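Putative agmatine deiminase (Streptococcus mutans, PDB 2EWO) probably hydrolyses agmatine to N-carbamoylputrescine and ammonia, as a member of the guanidine-modifying superfamily of alpha/beta-propeller enzymes. Local coordinates at residues 69-74 with 88-93; 30-35 with 94-99; 37-42 with 349-354. One frame throughout, in Å; residues are numbered along the deposited sequence.

Contact 1 (69-74 with 88-93); sequences LQYENA and IIEMTN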
loop_
_atom_site.group_PDB
_atom_site.type_symbol
_atom_site.label_atom_id
_atom_site.label_comp_id
_atom_site.label_asym_id
_atom_site.label_seq_id
_atom_site.Cartn_x
_atom_site.Cartn_y
_atom_site.Cartn_z
ATOM N N LEU A 69 -6.274 -4.063 3.824
ATOM C CA LEU A 69 -6.408 -3.010 4.834
ATOM C C LEU A 69 -7.643 -3.101 5.727
ATOM O O LEU A 69 -7.643 -2.591 6.845
ATOM C CB LEU A 69 -6.396 -1.653 4.145
ATOM C CG LEU A 69 -5.058 -1.306 3.517
ATOM C CD1 LEU A 69 -5.209 -0.057 2.688
ATOM C CD2 LEU A 69 -4.022 -1.122 4.615
ATOM N N GLN A 70 -8.697 -3.729 5.219
ATOM C CA GLN A 70 -9.938 -3.896 5.968
ATOM C C GLN A 70 -10.201 -5.382 6.148
ATOM O O GLN A 70 -11.353 -5.799 6.155
ATOM C CB GLN A 70 -11.131 -3.299 5.204
ATOM C CG GLN A 70 -11.107 -1.796 4.967
ATOM C CD GLN A 70 -9.924 -1.346 4.122
ATOM O OE1 GLN A 70 -9.696 -1.851 3.012
ATOM N NE2 GLN A 70 -9.171 -0.381 4.641
ATOM N N TYR A 71 -9.145 -6.182 6.267
ATOM C CA TYR A 71 -9.312 -7.626 6.420
ATOM C C TYR A 71 -9.634 -7.988 7.864
ATOM O O TYR A 71 -10.709 -8.506 8.154
ATOM C CB TYR A 71 -8.048 -8.344 5.960
ATOM C CG TYR A 71 -8.154 -9.851 5.949
ATOM C CD1 TYR A 71 -7.866 -10.609 7.082
ATOM C CD2 TYR A 71 -8.510 -10.527 4.789
ATOM C CE1 TYR A 71 -7.923 -12.010 7.047
ATOM C CE2 TYR A 71 -8.568 -11.918 4.755
ATOM C CZ TYR A 71 -8.269 -12.644 5.878
ATOM O OH TYR A 71 -8.261 -14.009 5.799
ATOM N N GLU A 72 -8.700 -7.709 8.766
ATOM C CA GLU A 72 -8.890 -7.985 10.178
ATOM C C GLU A 72 -10.291 -7.562 10.606
ATOM O O GLU A 72 -10.967 -8.267 11.353
ATOM C CB GLU A 72 -7.854 -7.217 10.988
ATOM C CG GLU A 72 -6.426 -7.644 10.714
ATOM C CD GLU A 72 -5.424 -6.565 11.071
ATOM O OE1 GLU A 72 -5.372 -5.549 10.343
ATOM O OE2 GLU A 72 -4.703 -6.728 12.082
ATOM N N ASN A 73 -10.722 -6.410 10.111
ATOM C CA ASN A 73 -12.034 -5.881 10.438
ATOM C C ASN A 73 -13.168 -6.796 9.979
ATOM O O ASN A 73 -13.980 -7.231 10.785
ATOM C CB ASN A 73 -12.210 -4.506 9.801
ATOM C CG ASN A 73 -13.516 -3.858 10.178
ATOM O OD1 ASN A 73 -14.146 -3.176 9.367
ATOM N ND2 ASN A 73 -13.929 -4.058 11.419
ATOM N N ALA A 74 -13.228 -7.083 8.684
ATOM C CA ALA A 74 -14.287 -7.930 8.141
ATOM C C ALA A 74 -14.380 -9.292 8.818
ATOM O O ALA A 74 -15.465 -9.852 8.955
ATOM C CB ALA A 74 -14.091 -8.113 6.639
ATOM N N ILE A 88 -13.519 -15.310 4.639
ATOM C CA ILE A 88 -12.945 -14.040 4.233
ATOM C C ILE A 88 -11.601 -14.271 3.548
ATOM O O ILE A 88 -10.633 -14.657 4.204
ATOM C CB ILE A 88 -12.710 -13.114 5.445
ATOM C CG1 ILE A 88 -14.032 -12.818 6.169
ATOM C CG2 ILE A 88 -12.104 -11.826 4.977
ATOM C CD1 ILE A 88 -14.584 -13.979 6.994
ATOM N N ILE A 89 -11.542 -14.067 2.231
ATOM C CA ILE A 89 -10.280 -14.226 1.496
ATOM C C ILE A 89 -9.730 -12.847 1.170
ATOM O O ILE A 89 -10.486 -11.934 0.840
ATOM C CB ILE A 89 -10.424 -15.022 0.150
ATOM C CG1 ILE A 89 -11.493 -14.394 -0.740
ATOM C CG2 ILE A 89 -10.745 -16.487 0.430
ATOM C CD1 ILE A 89 -12.909 -14.589 -0.223
ATOM N N GLU A 90 -8.416 -12.688 1.265
ATOM C CA GLU A 90 -7.798 -11.402 0.976
ATOM C C GLU A 90 -7.786 -11.097 -0.512
ATOM O O GLU A 90 -7.273 -11.892 -1.301
ATOM C CB GLU A 90 -6.367 -11.381 1.472
ATOM C CG GLU A 90 -5.789 -10.001 1.420
ATOM C CD GLU A 90 -4.307 -10.024 1.219
ATOM O OE1 GLU A 90 -3.611 -10.622 2.062
ATOM O OE2 GLU A 90 -3.843 -9.451 0.213
HETATM N N MSE A 91 -8.339 -9.948 -0.895
HETATM C CA MSE A 91 -8.352 -9.551 -2.298
HETATM C C MSE A 91 -8.498 -8.046 -2.469
HETATM O O MSE A 91 -9.398 -7.452 -1.889
HETATM C CB MSE A 91 -9.483 -10.254 -3.033
HETATM C CG MSE A 91 -9.370 -10.144 -4.526
HETATM SE SE MSE A 91 -10.631 -11.261 -5.494
HETATM C CE MSE A 91 -10.360 -12.957 -4.593
ATOM N N THR A 92 -7.609 -7.432 -3.258
ATOM C CA THR A 92 -7.650 -5.981 -3.510
ATOM C C THR A 92 -8.641 -5.629 -4.621
ATOM O O THR A 92 -8.854 -6.415 -5.542
ATOM C CB THR A 92 -6.268 -5.406 -3.953
ATOM O OG1 THR A 92 -5.929 -5.915 -5.244
ATOM C CG2 THR A 92 -5.182 -5.764 -2.976
ATOM N N ASN A 93 -9.234 -4.442 -4.539
ATOM C CA ASN A 93 -10.185 -3.982 -5.547
ATOM C C ASN A 93 -10.334 -2.486 -5.420
ATOM O O ASN A 93 -10.212 -1.934 -4.326
ATOM C CB ASN A 93 -11.548 -4.621 -5.331
ATOM C CG ASN A 93 -12.172 -4.206 -4.011
ATOM O OD1 ASN A 93 -12.537 -3.042 -3.827
ATOM N ND2 ASN A 93 -12.282 -5.156 -3.077
#

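Contact 2 (30-35 with 94-99); sequences LWPWRN and DDAWIR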
loop_
_atom_site.group_PDB
_atom_site.type_symbol
_atom_site.label_atom_id
_atom_site.label_comp_id
_atom_site.label_asym_id
_atom_site.label_seq_id
_atom_site.Cartn_x
_atom_site.Cartn_y
_atom_site.Cartn_z
ATOM N N LEU A 30 -17.305 -8.597 -2.985
ATOM C CA LEU A 30 -16.194 -7.761 -2.538
ATOM C C LEU A 30 -16.456 -6.972 -1.247
ATOM O O LEU A 30 -17.315 -7.343 -0.450
ATOM C CB LEU A 30 -15.785 -6.803 -3.665
ATOM C CG LEU A 30 -15.048 -7.434 -4.853
ATOM C CD1 LEU A 30 -14.979 -6.440 -5.994
ATOM C CD2 LEU A 30 -13.647 -7.874 -4.421
ATOM N N TRP A 31 -15.716 -5.889 -1.037
ATOM C CA TRP A 31 -15.877 -5.097 0.176
ATOM C C TRP A 31 -15.646 -3.617 -0.078
ATOM O O TRP A 31 -14.553 -3.208 -0.451
ATOM C CB TRP A 31 -14.895 -5.582 1.232
ATOM C CG TRP A 31 -15.128 -5.015 2.599
ATOM C CD1 TRP A 31 -14.475 -3.961 3.186
ATOM C CD2 TRP A 31 -16.031 -5.525 3.584
ATOM N NE1 TRP A 31 -14.912 -3.796 4.483
ATOM C CE2 TRP A 31 -15.867 -4.742 4.750
ATOM C CE3 TRP A 31 -16.963 -6.574 3.594
ATOM C CZ2 TRP A 31 -16.599 -4.977 5.912
ATOM C CZ3 TRP A 31 -17.689 -6.809 4.746
ATOM C CH2 TRP A 31 -17.503 -6.012 5.893
ATOM N N PRO A 32 -16.670 -2.791 0.147
ATOM C CA PRO A 32 -16.583 -1.344 -0.061
ATOM C C PRO A 32 -15.604 -0.661 0.871
ATOM O O PRO A 32 -15.545 -0.978 2.060
ATOM C CB PRO A 32 -18.012 -0.883 0.179
ATOM C CG PRO A 32 -18.470 -1.828 1.253
ATOM C CD PRO A 32 -17.977 -3.152 0.718
ATOM N N TRP A 33 -14.840 0.285 0.332
ATOM C CA TRP A 33 -13.867 1.005 1.149
ATOM C C TRP A 33 -13.595 2.462 0.755
ATOM O O TRP A 33 -13.489 3.322 1.626
ATOM C CB TRP A 33 -12.524 0.239 1.190
ATOM C CG TRP A 33 -11.854 0.118 -0.150
ATOM C CD1 TRP A 33 -12.132 -0.801 -1.126
ATOM C CD2 TRP A 33 -10.907 1.033 -0.721
ATOM N NE1 TRP A 33 -11.429 -0.504 -2.270
ATOM C CE2 TRP A 33 -10.673 0.616 -2.051
ATOM C CE3 TRP A 33 -10.243 2.172 -0.240
ATOM C CZ2 TRP A 33 -9.803 1.297 -2.908
ATOM C CZ3 TRP A 33 -9.376 2.852 -1.098
ATOM C CH2 TRP A 33 -9.167 2.411 -2.415
ATOM N N ARG A 34 -13.507 2.755 -0.538
ATOM C CA ARG A 34 -13.171 4.117 -0.948
ATOM C C ARG A 34 -14.146 5.238 -0.580
ATOM O O ARG A 34 -15.347 5.143 -0.821
ATOM C CB ARG A 34 -12.876 4.154 -2.446
ATOM C CG ARG A 34 -14.032 3.762 -3.324
ATOM C CD ARG A 34 -13.575 3.735 -4.766
ATOM N NE ARG A 34 -12.817 4.936 -5.108
ATOM C CZ ARG A 34 -11.914 4.992 -6.080
ATOM N NH1 ARG A 34 -11.655 3.910 -6.805
ATOM N NH2 ARG A 34 -11.261 6.123 -6.319
ATOM N N ASN A 35 -13.603 6.307 0.000
ATOM C CA ASN A 35 -14.397 7.467 0.412
ATOM C C ASN A 35 -14.852 8.325 -0.777
ATOM O O ASN A 35 -15.668 9.236 -0.625
ATOM C CB ASN A 35 -13.580 8.329 1.377
ATOM C CG ASN A 35 -12.986 7.525 2.501
ATOM O OD1 ASN A 35 -12.962 6.293 2.445
ATOM N ND2 ASN A 35 -12.482 8.212 3.527
ATOM N N ASP A 94 -10.617 -1.827 -6.532
ATOM C CA ASP A 94 -10.785 -0.378 -6.514
ATOM C C ASP A 94 -12.165 -0.002 -6.004
ATOM O O ASP A 94 -12.369 1.097 -5.479
ATOM C CB ASP A 94 -10.557 0.178 -7.915
ATOM C CG ASP A 94 -9.155 -0.099 -8.417
ATOM O OD1 ASP A 94 -8.205 0.354 -7.738
ATOM O OD2 ASP A 94 -9.017 -0.767 -9.468
ATOM N N ASP A 95 -13.100 -0.934 -6.177
ATOM C CA ASP A 95 -14.474 -0.780 -5.724
ATOM C C ASP A 95 -15.161 -2.131 -5.699
ATOM O O ASP A 95 -14.830 -3.010 -6.497
ATOM C CB ASP A 95 -15.253 0.168 -6.620
ATOM C CG ASP A 95 -16.178 1.046 -5.825
ATOM O OD1 ASP A 95 -16.121 0.965 -4.579
ATOM O OD2 ASP A 95 -16.952 1.818 -6.422
ATOM N N ALA A 96 -16.127 -2.278 -4.789
ATOM C CA ALA A 96 -16.854 -3.537 -4.605
ATOM C C ALA A 96 -17.996 -3.788 -5.584
ATOM O O ALA A 96 -19.130 -3.450 -5.288
ATOM C CB ALA A 96 -17.381 -3.612 -3.176
ATOM N N TRP A 97 -17.703 -4.386 -6.738
ATOM C CA TRP A 97 -18.740 -4.690 -7.727
ATOM C C TRP A 97 -18.464 -6.016 -8.449
ATOM O O TRP A 97 -18.517 -6.118 -9.680
ATOM C CB TRP A 97 -18.883 -3.541 -8.732
ATOM C CG TRP A 97 -19.155 -2.232 -8.043
ATOM C CD1 TRP A 97 -18.235 -1.281 -7.705
ATOM C CD2 TRP A 97 -20.407 -1.787 -7.498
ATOM N NE1 TRP A 97 -18.834 -0.278 -6.981
ATOM C CE2 TRP A 97 -20.167 -0.564 -6.838
ATOM C CE3 TRP A 97 -21.709 -2.307 -7.498
ATOM C CZ2 TRP A 97 -21.181 0.152 -6.181
ATOM C CZ3 TRP A 97 -22.718 -1.595 -6.843
ATOM C CH2 TRP A 97 -22.445 -0.381 -6.195
ATOM N N ILE A 98 -18.189 -7.038 -7.648
ATOM C CA ILE A 98 -17.885 -8.371 -8.144
ATOM C C ILE A 98 -18.793 -8.801 -9.299
ATOM O O ILE A 98 -18.420 -9.653 -10.106
ATOM C CB ILE A 98 -17.996 -9.412 -7.001
ATOM C CG1 ILE A 98 -17.663 -10.812 -7.524
ATOM C CG2 ILE A 98 -19.389 -9.370 -6.390
ATOM C CD1 ILE A 98 -16.199 -11.015 -7.811
ATOM N N ARG A 99 -19.985 -8.221 -9.377
ATOM C CA ARG A 99 -20.928 -8.568 -10.436
ATOM C C ARG A 99 -20.381 -8.225 -11.799
ATOM O O ARG A 99 -20.592 -8.955 -12.753
ATOM C CB ARG A 99 -22.243 -7.818 -10.254
ATOM C CG ARG A 99 -23.278 -8.128 -11.328
ATOM C CD ARG A 99 -24.370 -9.049 -10.799
ATOM N NE ARG A 99 -24.176 -10.471 -11.073
ATOM C CZ ARG A 99 -24.499 -11.438 -10.215
ATOM N NH1 ARG A 99 -25.015 -11.136 -9.032
ATOM N NH2 ARG A 99 -24.338 -12.712 -10.541
#

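Contact 3 (37-42 with 349-354); sequences NWRLGA and TEEIAY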
loop_
_atom_site.group_PDB
_atom_site.type_symbol
_atom_site.label_atom_id
_atom_site.label_comp_id
_atom_site.label_asym_id
_atom_site.label_seq_id
_atom_site.Cartn_x
_atom_site.Cartn_y
_atom_site.Cartn_z
ATOM N N ASN A 37 -16.550 7.265 -3.136
ATOM C CA ASN A 37 -17.909 6.867 -3.468
ATOM C C ASN A 37 -18.837 6.572 -2.287
ATOM O O ASN A 37 -20.024 6.879 -2.348
ATOM C CB ASN A 37 -17.871 5.647 -4.382
ATOM C CG ASN A 37 -19.248 5.178 -4.774
ATOM O OD1 ASN A 37 -19.476 3.980 -4.944
ATOM N ND2 ASN A 37 -20.174 6.114 -4.932
ATOM N N TRP A 38 -18.311 5.978 -1.222
ATOM C CA TRP A 38 -19.135 5.649 -0.069
ATOM C C TRP A 38 -18.995 6.652 1.067
ATOM O O TRP A 38 -17.889 6.980 1.495
ATOM C CB TRP A 38 -18.804 4.242 0.426
ATOM C CG TRP A 38 -18.789 3.209 -0.674
ATOM C CD1 TRP A 38 -17.697 2.739 -1.339
ATOM C CD2 TRP A 38 -19.922 2.531 -1.238
ATOM N NE1 TRP A 38 -18.075 1.808 -2.275
ATOM C CE2 TRP A 38 -19.434 1.660 -2.235
ATOM C CE3 TRP A 38 -21.299 2.576 -0.998
ATOM C CZ2 TRP A 38 -20.274 0.838 -2.990
ATOM C CZ3 TRP A 38 -22.136 1.756 -1.751
ATOM C CH2 TRP A 38 -21.619 0.899 -2.736
ATOM N N ARG A 39 -20.133 7.131 1.563
ATOM C CA ARG A 39 -20.135 8.117 2.632
ATOM C C ARG A 39 -19.704 7.542 3.960
ATOM O O ARG A 39 -19.742 6.334 4.169
ATOM C CB ARG A 39 -21.522 8.732 2.776
ATOM C CG ARG A 39 -22.554 7.815 3.404
ATOM C CD ARG A 39 -23.942 8.447 3.350
ATOM N NE ARG A 39 -24.937 7.631 4.031
ATOM C CZ ARG A 39 -25.209 7.726 5.325
ATOM N NH1 ARG A 39 -24.570 8.606 6.083
ATOM N NH2 ARG A 39 -26.113 6.927 5.859
ATOM N N LEU A 40 -19.292 8.436 4.849
ATOM C CA LEU A 40 -18.851 8.056 6.180
ATOM C C LEU A 40 -17.822 6.926 6.180
ATOM O O LEU A 40 -18.028 5.881 6.795
ATOM C CB LEU A 40 -20.062 7.660 7.039
ATOM C CG LEU A 40 -20.998 8.762 7.560
ATOM C CD1 LEU A 40 -20.196 9.769 8.380
ATOM C CD2 LEU A 40 -21.683 9.451 6.404
ATOM N N GLY A 41 -16.711 7.137 5.486
ATOM C CA GLY A 41 -15.668 6.127 5.443
ATOM C C GLY A 41 -16.111 4.762 4.958
ATOM O O GLY A 41 -15.347 3.799 5.045
ATOM N N ALA A 42 -17.334 4.686 4.440
ATOM C CA ALA A 42 -17.906 3.441 3.924
ATOM C C ALA A 42 -18.386 2.500 5.031
ATOM O O ALA A 42 -18.874 1.389 4.760
ATOM C CB ALA A 42 -16.896 2.722 3.026
ATOM N N THR A 349 -30.571 -2.787 1.877
ATOM C CA THR A 349 -29.452 -2.530 0.969
ATOM C C THR A 349 -29.600 -1.160 0.310
ATOM O O THR A 349 -29.128 -0.912 -0.804
ATOM C CB THR A 349 -29.352 -3.636 -0.115
ATOM O OG1 THR A 349 -30.546 -3.657 -0.906
ATOM C CG2 THR A 349 -29.168 -4.997 0.541
ATOM N N GLU A 350 -30.267 -0.273 1.030
ATOM C CA GLU A 350 -30.497 1.087 0.580
ATOM C C GLU A 350 -29.193 1.874 0.700
ATOM O O GLU A 350 -28.901 2.739 -0.123
ATOM C CB GLU A 350 -31.569 1.730 1.458
ATOM C CG GLU A 350 -31.325 1.462 2.933
ATOM C CD GLU A 350 -31.707 2.621 3.809
ATOM O OE1 GLU A 350 -31.405 3.774 3.427
ATOM O OE2 GLU A 350 -32.290 2.378 4.890
ATOM N N GLU A 351 -28.414 1.561 1.735
ATOM C CA GLU A 351 -27.143 2.242 1.987
ATOM C C GLU A 351 -26.118 2.025 0.863
ATOM O O GLU A 351 -25.200 2.831 0.684
ATOM C CB GLU A 351 -26.550 1.771 3.318
ATOM C CG GLU A 351 -25.416 2.649 3.817
ATOM C CD GLU A 351 -25.903 4.006 4.288
ATOM O OE1 GLU A 351 -27.102 4.107 4.627
ATOM O OE2 GLU A 351 -25.095 4.962 4.329
ATOM N N ILE A 352 -26.273 0.935 0.115
ATOM C CA ILE A 352 -25.360 0.647 -0.983
ATOM C C ILE A 352 -25.951 1.196 -2.277
ATOM O O ILE A 352 -25.254 1.349 -3.286
ATOM C CB ILE A 352 -25.090 -0.882 -1.146
ATOM C CG1 ILE A 352 -26.232 -1.563 -1.885
ATOM C CG2 ILE A 352 -24.941 -1.542 0.207
ATOM C CD1 ILE A 352 -25.863 -2.955 -2.311
ATOM N N ALA A 353 -27.246 1.490 -2.246
ATOM C CA ALA A 353 -27.914 2.044 -3.415
ATOM C C ALA A 353 -27.446 3.484 -3.585
ATOM O O ALA A 353 -27.670 4.104 -4.622
ATOM C CB ALA A 353 -29.421 1.999 -3.236
ATOM N N TYR A 354 -26.796 4.012 -2.550
ATOM C CA TYR A 354 -26.260 5.365 -2.604
ATOM C C TYR A 354 -24.930 5.340 -3.362
ATOM O O TYR A 354 -24.330 6.386 -3.627
ATOM C CB TYR A 354 -26.015 5.915 -1.197
ATOM C CG TYR A 354 -27.261 6.165 -0.378
ATOM C CD1 TYR A 354 -28.363 6.819 -0.928
ATOM C CD2 TYR A 354 -27.321 5.797 0.969
ATOM C CE1 TYR A 354 -29.492 7.103 -0.159
ATOM C CE2 TYR A 354 -28.447 6.078 1.747
ATOM C CZ TYR A 354 -29.525 6.731 1.174
ATOM O OH TYR A 354 -30.640 7.023 1.919
HETATM O O HOH W 1 -22.777 5.223 0.820
#

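Contact 1 (69-74 with 88-93)
With CG of Tyr-71 trans to its own backbone N (chi1 -174°), the phenol reaches from the first turn of helix 71-79 toward Ile-88, whose chi1 of -60° puts CG2 opposite the backbone N and turns it to meet the ring. Helix and strand belong to the beta-alpha-beta unit formed by strand 62-66, helix 71-79 and strand 86-90. The two side chains cross obliquely, CE2 of Tyr-71 lying 3.5 Å from CG2 of Ile-88. The CD2-CE2 edge of the ring also borders the strand backbone, where C of Ile-89 and N of Glu-90 lie roughly level with the ring, CE2 of Tyr-71 being 3.6 Å from N of Glu-90. CB of Glu-90 adds a looser apolar touch at 4.0 Å from CE2 of Tyr-71. One turn on, Ala-74 also faces the strand, and CG1 of Ile-88 lies 4.3 Å from O of Ala-74. The carboxylate of Glu-90 is taken up by a second subunit: OE1 forms a salt bridge with Lys-143 of that subunit and accepts a hydrogen bond from N of its Thr-92. Lys-143 of that subunit also packs on Tyr-71. At the far end of the buried phenol, Tyr-71 OH comes to 2.9 Å from the carbonyl O of Ile-88.

Contact 2 (30-35 with 94-99)
The carbonyl O of Asp-94 is where Arg-34 and Trp-33 converge: Arg-34 NH1 donates a hydrogen bond to it (3.2 Å, with an N-H...O angle of 151°), the CD methylene of the same arginine lies beside it, and the indole of Trp-33 approaches through CZ2 at 3.6 Å. NH1 comes in from above the carbonyl plane, and the oxygen is somewhat tilted from the guanidinium plane. A bend at chi3 (-47°) folds the arginine back so that methylene and guanidinium meet the same oxygen. Trp-33 NE1 bonds instead to the O of Asn-93.

Both segments are loops that follow parallel strands of one sheet, 24-29 and 86-90, and they run roughly antiparallel to each other. Their apolar half centres on Ala-96, the middle of an inverse gamma turn, whose CB points at the backbone N atoms of Trp-31 and Pro-32 and lies 3.6 Å from CB of Leu-30. The leucine then reaches over the turn, CD1 resting 3.5 Å from the O of Asp-95, while its CG meets CB of Ile-98. Phe-49 of helix 43-57 packs on both Pro-32 and Ala-96.

Asp-95 is held from both loops: Trp-97 NE1 of its own loop bonds to OD2 at 2.9 Å, in the indole plane but from above the carboxylate plane, and Trp-38, from the loop before helix 43-57, to OD1. Arg-34 NH1 is 5.0 Å from OD1 of Asp-94, and Arg-34 NE is 5.2 Å from OD1 of Asp-95; NH2 has a long, weak ion pair with Asp-36. Arg-34 is thus tied to the 94-99 loop by a backbone carbonyl and aliphatic packing, not by a salt bridge to Asp-94 or Asp-95.

Contact 3 (37-42 with 349-354)
The edge of the Trp-38 indole presses on the backbone of Ile-352, CZ3 lying 3.5 Å from CA of Ile-352, and this is the close-packed, buried part of the contact. The carbonyl carbon of Ile-352 lies in the ring plane, and CB of Ile-352 adds an apolar touch 4.0 Å from CZ3 of Trp-38. Behind them stands helix 43-57, with Ala-45 against Trp-38 and both Ala-48 and Phe-49 against Ile-352. The contact thus joins the loop before that helix to the short, weakly bonded helix 350-353 near the end of the chain.

On the partly exposed side the backbones are linked through water and long side chains. Water 1 is weakly bonded to Arg-39 N and Glu-351 O. Beyond it, Arg-39 runs extended from CG to NE, while Glu-351 bends at chi2 (71°), so that the two side chains cross at about a right angle. OE2 of Glu-351 lies between NE and NH2 of Arg-39, with the salt bridge to NH2 at 2.7 Å; OE1 accepts a weak hydrogen bond from NH2 at 3.2 Å. CD2 of Tyr-354 lies at the edge of the Arg-39 guanidinium, and OE1 of Glu-351 lies in the plane of the tyrosine ring. With the guanidinium and carboxylate planes 59° apart, the pair is no flat, two-pronged bridge; both residues are partly exposed, so solvent probably weakens the attraction.

Contact 2 joins the other two, its centre about 11 Å from each of theirs, whereas the centres of contacts 1 and 3 are about 18 Å apart and their nearest atoms about 7 Å. Asn-93 O of contact 1 is 2.8 Å from Trp-33 NE1 of contact 2, a probable hydrogen bond. Toward contact 3 the join is Asp-95 OD1 to Trp-38 NE1, 3.1 Å, with the Trp-97 and Trp-38 rings packed together. Contact 1 is nested inside the loop closed by contact 2, while contacts 2 and 3 cross. Contact 2 is the closest to the chain centre, about 13 Å from its own centre; in relatives the active site lies near the middle of the propeller, so it may be the nearest to that site.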